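Local coordinates for protein N-(5'-phosphoribosyl)anthranilate isomerase (Pyrococcus furiosus, PDB 4AAJ) that catalyses the isomerisation of N-(5-phospho-beta-D-ribosyl)anthranilate to 1-(2-carboxyphenylamino)-1-deoxy-D-ribulose 5-phosphate, the third step from chorismate to tryptophan, at residues P57-I65 and I88-I96. Sequence-based numbering, arbitrary orientation.
Sequences PLEKAREII and IERTGAQYI. With SO4 (sulfate ion), chain D.
Thr91 lies at the middle of the apolar part of this contact, where its side chain is met by those of Leu58, Ala61 and Ile65 along one side of helix 58-67. Its methyl CG2 is 3.8 Å from Leu58 CD2 and makes an equally close approach to the methyl of Ala61, while Ile65 brings CD1 to 3.7 Å from Thr91 CB. The same Ile65 CD1 reaches Ala93 CB at 3.9 Å, so one methyl touches residues on either side of Gly92 in the sequence. Leu58 divides its two branches: CD2 goes to the threonine, and Leu58 CD1 lies 3.6 Å from Arg90 CD, in the aliphatic part of that chain. With chi1 at 59°, Thr91 holds OG1 between its own N and carbonyl carbon, which leaves CG2 anti to the carbonyl carbon, where it meets Leu58 and Ala61, and lets the hydroxyl hydrogen-bond to Ala87 O, inside its own helix; Ala93 N adds a weak bond to OG1.

Such packing of neighbouring outer helices is a recurrent element of the (beta/alpha)8 or TIM barrel. Helices 58-67 and 81-91 are successive in the chain and flank strand 72-76, whose Val72 and Leu74 meet Ile65 and Thr91 from the barrel side. Gly92, the first residue past helix 81-91 to leave helical geometry, has positive phi and starts the short link into strand 95-98.

Polar contacts use carbonyls at that C-terminal helix end. Arg62 NH1 donates to Arg90 O in a nearly straight bond, though the oxygen's position is less certain. The bent Arg62 chain also sends NH2 back to Glu59 OE1, 3.0 Å away on the anti side of the carboxylate, in a salt bridge lying close to the guanidinium plane. Nearer Ile65, a water donates to Thr91 O at 2.8 Å and to Arg62 O, bridging the two backbones.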
ATOM      1  N   PRO A  57      -7.472 -16.288  -3.953  1.00 26.99           N
ATOM      2  CA  PRO A  57      -7.042 -17.473  -3.243  1.00 28.39           C
ATOM      3  C   PRO A  57      -5.512 -17.500  -3.102  1.00 26.65           C
ATOM      4  O   PRO A  57      -4.822 -16.828  -3.879  1.00 28.52           O
ATOM      5  CB  PRO A  57      -7.508 -18.633  -4.151  1.00 28.47           C
ATOM      6  CG  PRO A  57      -8.452 -18.040  -5.131  1.00 29.45           C
ATOM      7  CD  PRO A  57      -8.116 -16.589  -5.248  1.00 29.32           C
ATOM      8  N   LEU A  58      -5.001 -18.263  -2.144  1.00 27.81           N
ATOM      9  CA  LEU A  58      -3.557 -18.328  -1.884  1.00 28.72           C
ATOM     10  C   LEU A  58      -2.768 -18.858  -3.090  1.00 30.55           C
ATOM     11  O   LEU A  58      -1.637 -18.414  -3.342  1.00 28.35           O
ATOM     12  CB  LEU A  58      -3.249 -19.132  -0.628  1.00 31.43           C
ATOM     13  CG  LEU A  58      -3.785 -18.533   0.689  1.00 30.72           C
ATOM     14  CD1 LEU A  58      -3.471 -19.431   1.871  1.00 32.59           C
ATOM     15  CD2 LEU A  58      -3.293 -17.111   0.929  1.00 30.79           C
ATOM     16  N   GLU A  59      -3.362 -19.777  -3.853  1.00 29.92           N
ATOM     17  CA  GLU A  59      -2.688 -20.277  -5.074  1.00 30.70           C
ATOM     18  C   GLU A  59      -2.458 -19.160  -6.099  1.00 28.64           C
ATOM     19  O   GLU A  59      -1.382 -19.082  -6.702  1.00 29.81           O
ATOM     20  CB  GLU A  59      -3.481 -21.442  -5.708  1.00 32.05           C
ATOM     21  CG  GLU A  59      -3.066 -21.785  -7.145  1.00 33.83           C
ATOM     22  CD  GLU A  59      -1.606 -22.195  -7.283  1.00 34.03           C
ATOM     23  OE1 GLU A  59      -1.062 -22.839  -6.362  1.00 34.93           O
ATOM     24  OE2 GLU A  59      -1.004 -21.882  -8.341  1.00 33.79           O
ATOM     25  N   LYS A  60      -3.443 -18.287  -6.287  1.00 27.64           N
ATOM     26  CA  LYS A  60      -3.311 -17.187  -7.229  1.00 29.37           C
ATOM     27  C   LYS A  60      -2.271 -16.169  -6.727  1.00 29.13           C
ATOM     28  O   LYS A  60      -1.456 -15.671  -7.508  1.00 27.56           O
ATOM     29  CB  LYS A  60      -4.658 -16.530  -7.503  1.00 30.70           C
ATOM     30  CG  LYS A  60      -4.656 -15.468  -8.599  1.00 32.52           C
ATOM     31  CD  LYS A  60      -4.043 -15.941  -9.917  1.00 39.10           C
ATOM     32  CE  LYS A  60      -5.000 -16.802 -10.725  1.00 41.71           C
ATOM     33  NZ  LYS A  60      -4.415 -17.152 -12.055  1.00 43.68           N
ATOM     34  N   ALA A  61      -2.292 -15.896  -5.418  1.00 29.27           N
ATOM     35  CA  ALA A  61      -1.260 -15.042  -4.799  1.00 29.24           C
ATOM     36  C   ALA A  61       0.141 -15.625  -5.038  1.00 28.96           C
ATOM     37  O   ALA A  61       1.047 -14.910  -5.457  1.00 28.91           O
ATOM     38  CB  ALA A  61      -1.527 -14.869  -3.303  1.00 26.83           C
ATOM     39  N   ARG A  62       0.301 -16.923  -4.776  1.00 29.51           N
ATOM     40  CA  ARG A  62       1.556 -17.650  -5.004  1.00 32.93           C
ATOM     41  C   ARG A  62       2.057 -17.478  -6.435  1.00 31.64           C
ATOM     42  O   ARG A  62       3.253 -17.187  -6.652  1.00 30.38           O
ATOM     43  CB  ARG A  62       1.323 -19.129  -4.722  1.00 37.28           C
ATOM     44  CG  ARG A  62       2.483 -19.904  -4.133  1.00 42.05           C
ATOM     45  CD  ARG A  62       1.963 -20.940  -3.133  1.00 45.20           C
ATOM     46  NE  ARG A  62       0.833 -21.745  -3.624  1.00 47.31           N
ATOM     47  CZ  ARG A  62      -0.132 -22.265  -2.858  1.00 48.87           C
ATOM     48  NH1 ARG A  62      -0.147 -22.067  -1.544  1.00 46.91           N
ATOM     49  NH2 ARG A  62      -1.103 -22.984  -3.412  1.00 47.60           N
ATOM     50  N   GLU A  63       1.156 -17.652  -7.403  1.00 29.40           N
ATOM     51  CA  GLU A  63       1.488 -17.476  -8.830  1.00 32.11           C
ATOM     52  C   GLU A  63       1.961 -16.070  -9.170  1.00 31.32           C
ATOM     53  O   GLU A  63       2.902 -15.890  -9.948  1.00 30.80           O
ATOM     54  CB  GLU A  63       0.283 -17.774  -9.701  1.00 33.63           C
ATOM     55  CG  GLU A  63      -0.123 -19.228  -9.703  1.00 34.57           C
ATOM     56  CD  GLU A  63      -1.406 -19.477 -10.468  1.00 35.35           C
ATOM     57  OE1 GLU A  63      -1.865 -18.585 -11.218  1.00 36.88           O
ATOM     58  OE2 GLU A  63      -1.949 -20.587 -10.322  1.00 38.70           O
ATOM     59  N   ILE A  64       1.292 -15.071  -8.607  1.00 28.82           N
ATOM     60  CA  ILE A  64       1.637 -13.679  -8.907  1.00 27.48           C
ATOM     61  C   ILE A  64       3.001 -13.364  -8.296  1.00 28.11           C
ATOM     62  O   ILE A  64       3.860 -12.771  -8.977  1.00 29.17           O
ATOM     63  CB  ILE A  64       0.538 -12.704  -8.438  1.00 28.85           C
ATOM     64  CG1 ILE A  64      -0.635 -12.733  -9.431  1.00 28.36           C
ATOM     65  CG2 ILE A  64       1.051 -11.273  -8.361  1.00 28.50           C
ATOM     66  CD1 ILE A  64      -1.963 -12.314  -8.831  1.00 29.56           C
ATOM     67  N   ILE A  65       3.197 -13.778  -7.045  1.00 26.15           N
ATOM     68  CA  ILE A  65       4.463 -13.556  -6.318  1.00 27.12           C
ATOM     69  C   ILE A  65       5.650 -14.230  -7.021  1.00 28.83           C
ATOM     70  O   ILE A  65       6.697 -13.603  -7.227  1.00 28.40           O
ATOM     71  CB  ILE A  65       4.354 -14.013  -4.847  1.00 27.51           C
ATOM     72  CG1 ILE A  65       3.360 -13.093  -4.101  1.00 28.25           C
ATOM     73  CG2 ILE A  65       5.725 -14.062  -4.171  1.00 28.27           C
ATOM     74  CD1 ILE A  65       2.964 -13.582  -2.718  1.00 27.25           C
ATOM     75  N   ILE A  88       2.107 -16.057   4.800  1.00 30.43           N
ATOM     76  CA  ILE A  88       3.442 -15.812   4.248  1.00 31.33           C
ATOM     77  C   ILE A  88       4.043 -17.136   3.753  1.00 31.43           C
ATOM     78  O   ILE A  88       4.509 -17.214   2.608  1.00 32.32           O
ATOM     79  CB  ILE A  88       4.354 -15.114   5.287  1.00 31.13           C
ATOM     80  CG1 ILE A  88       3.845 -13.698   5.580  1.00 30.25           C
ATOM     81  CG2 ILE A  88       5.805 -15.043   4.800  1.00 31.33           C
ATOM     82  CD1 ILE A  88       4.444 -13.079   6.829  1.00 31.65           C
ATOM     83  N   GLU A  89       3.970 -18.169   4.595  1.00 34.14           N
ATOM     84  CA  GLU A  89       4.489 -19.501   4.269  1.00 37.80           C
ATOM     85  C   GLU A  89       3.810 -20.084   3.041  1.00 37.51           C
ATOM     86  O   GLU A  89       4.464 -20.616   2.129  1.00 38.49           O
ATOM     87  CB  GLU A  89       4.317 -20.442   5.459  1.00 40.24           C
ATOM     88  CG  GLU A  89       5.319 -20.210   6.570  1.00 43.65           C
ATOM     89  CD  GLU A  89       5.072 -21.073   7.793  1.00 46.52           C
ATOM     90  OE1 GLU A  89       4.315 -22.069   7.703  1.00 49.46           O
ATOM     91  OE2 GLU A  89       5.644 -20.756   8.854  1.00 48.91           O
ATOM     92  N   ARG A  90       2.487 -19.955   3.007  1.00 36.12           N
ATOM     93  CA  ARG A  90       1.695 -20.489   1.919  1.00 36.88           C
ATOM     94  C   ARG A  90       1.895 -19.728   0.604  1.00 35.28           C
ATOM     95  O   ARG A  90       1.709 -20.303  -0.451  1.00 37.61           O
ATOM     96  CB  ARG A  90       0.199 -20.569   2.313  1.00 36.26           C
ATOM     97  CG  ARG A  90      -0.096 -21.605   3.390  1.00 39.96           C
ATOM     98  CD  ARG A  90      -1.411 -21.338   4.119  1.00 42.91           C
ATOM     99  NE  ARG A  90      -1.589 -22.188   5.305  1.00 45.16           N
ATOM    100  CZ  ARG A  90      -2.419 -21.915   6.311  1.00 46.18           C
ATOM    101  NH1 ARG A  90      -3.145 -20.805   6.302  1.00 46.26           N
ATOM    102  NH2 ARG A  90      -2.512 -22.740   7.345  1.00 48.32           N
ATOM    103  N   THR A  91       2.314 -18.456   0.651  1.00 32.90           N
ATOM    104  CA  THR A  91       2.458 -17.668  -0.579  1.00 29.35           C
ATOM    105  C   THR A  91       3.890 -17.360  -1.045  1.00 28.90           C
ATOM    106  O   THR A  91       4.079 -16.986  -2.204  1.00 31.99           O
ATOM    107  CB  THR A  91       1.765 -16.296  -0.490  1.00 28.61           C
ATOM    108  OG1 THR A  91       2.338 -15.557   0.606  1.00 29.74           O
ATOM    109  CG2 THR A  91       0.241 -16.452  -0.307  1.00 29.29           C
ATOM    110  N   GLY A  92       4.858 -17.478  -0.141  1.00 30.22           N
ATOM    111  CA  GLY A  92       6.248 -17.085  -0.413  1.00 30.68           C
ATOM    112  C   GLY A  92       6.464 -15.572  -0.443  1.00 31.01           C
ATOM    113  O   GLY A  92       7.476 -15.087  -0.967  1.00 30.21           O
ATOM    114  N   ALA A  93       5.536 -14.820   0.144  1.00 28.70           N
ATOM    115  CA  ALA A  93       5.612 -13.353   0.124  1.00 26.87           C
ATOM    116  C   ALA A  93       6.868 -12.863   0.838  1.00 26.32           C
ATOM    117  O   ALA A  93       7.258 -13.415   1.874  1.00 28.84           O
ATOM    118  CB  ALA A  93       4.378 -12.743   0.800  1.00 25.65           C
ATOM    119  N   GLN A  94       7.469 -11.810   0.297  1.00 26.13           N
ATOM    120  CA  GLN A  94       8.615 -11.166   0.958  1.00 28.72           C
ATOM    121  C   GLN A  94       8.275  -9.756   1.435  1.00 28.73           C
ATOM    122  O   GLN A  94       9.080  -9.101   2.141  1.00 27.58           O
ATOM    123  CB  GLN A  94       9.808 -11.130   0.011  1.00 32.08           C
ATOM    124  CG  GLN A  94      10.378 -12.507  -0.280  1.00 37.13           C
ATOM    125  CD  GLN A  94      11.500 -12.447  -1.290  1.00 41.40           C
ATOM    126  OE1 GLN A  94      11.269 -12.194  -2.466  1.00 48.57           O
ATOM    127  NE2 GLN A  94      12.723 -12.672  -0.832  1.00 46.10           N
ATOM    128  N   TYR A  95       7.077  -9.313   1.058  1.00 25.30           N
ATOM    129  CA  TYR A  95       6.561  -7.978   1.355  1.00 25.12           C
ATOM    130  C   TYR A  95       5.151  -8.163   1.847  1.00 25.41           C
ATOM    131  O   TYR A  95       4.371  -8.871   1.200  1.00 24.63           O
ATOM    132  CB  TYR A  95       6.510  -7.113   0.087  1.00 25.20           C
ATOM    133  CG  TYR A  95       7.884  -6.857  -0.503  1.00 26.16           C
ATOM    134  CD1 TYR A  95       8.474  -7.776  -1.375  1.00 27.34           C
ATOM    135  CD2 TYR A  95       8.584  -5.693  -0.181  1.00 27.65           C
ATOM    136  CE1 TYR A  95       9.745  -7.545  -1.908  1.00 30.28           C
ATOM    137  CE2 TYR A  95       9.850  -5.450  -0.695  1.00 29.82           C
ATOM    138  CZ  TYR A  95      10.420  -6.376  -1.559  1.00 31.65           C
ATOM    139  OH  TYR A  95      11.670  -6.115  -2.079  1.00 34.04           O
ATOM    140  N   ILE A  96       4.823  -7.535   2.968  1.00 24.21           N
ATOM    141  CA  ILE A  96       3.434  -7.549   3.463  1.00 24.44           C
ATOM    142  C   ILE A  96       2.909  -6.155   3.744  1.00 24.92           C
ATOM    143  O   ILE A  96       3.667  -5.235   4.088  1.00 24.13           O
ATOM    144  CB  ILE A  96       3.250  -8.456   4.700  1.00 23.58           C
ATOM    145  CG1 ILE A  96       3.897  -7.856   5.965  1.00 25.50           C
ATOM    146  CG2 ILE A  96       3.765  -9.861   4.402  1.00 24.10           C
ATOM    147  CD1 ILE A  96       3.569  -8.636   7.234  1.00 25.67           C
TER
HETATM  148  S   SO4 D1209      -4.224 -15.182 -15.409  0.50 44.03           S
HETATM  149  O1  SO4 D1209      -3.687 -15.457 -14.054  0.50 41.68           O
HETATM  150  O2  SO4 D1209      -3.669 -16.187 -16.339  0.50 42.24           O
HETATM  151  O3  SO4 D1209      -3.849 -13.843 -15.900  0.50 41.96           O
HETATM  152  O4  SO4 D1209      -5.702 -15.286 -15.354  0.50 42.93           O
HETATM  153  O   HOH W   1       5.571 -17.560  -4.551  1.00 40.91           O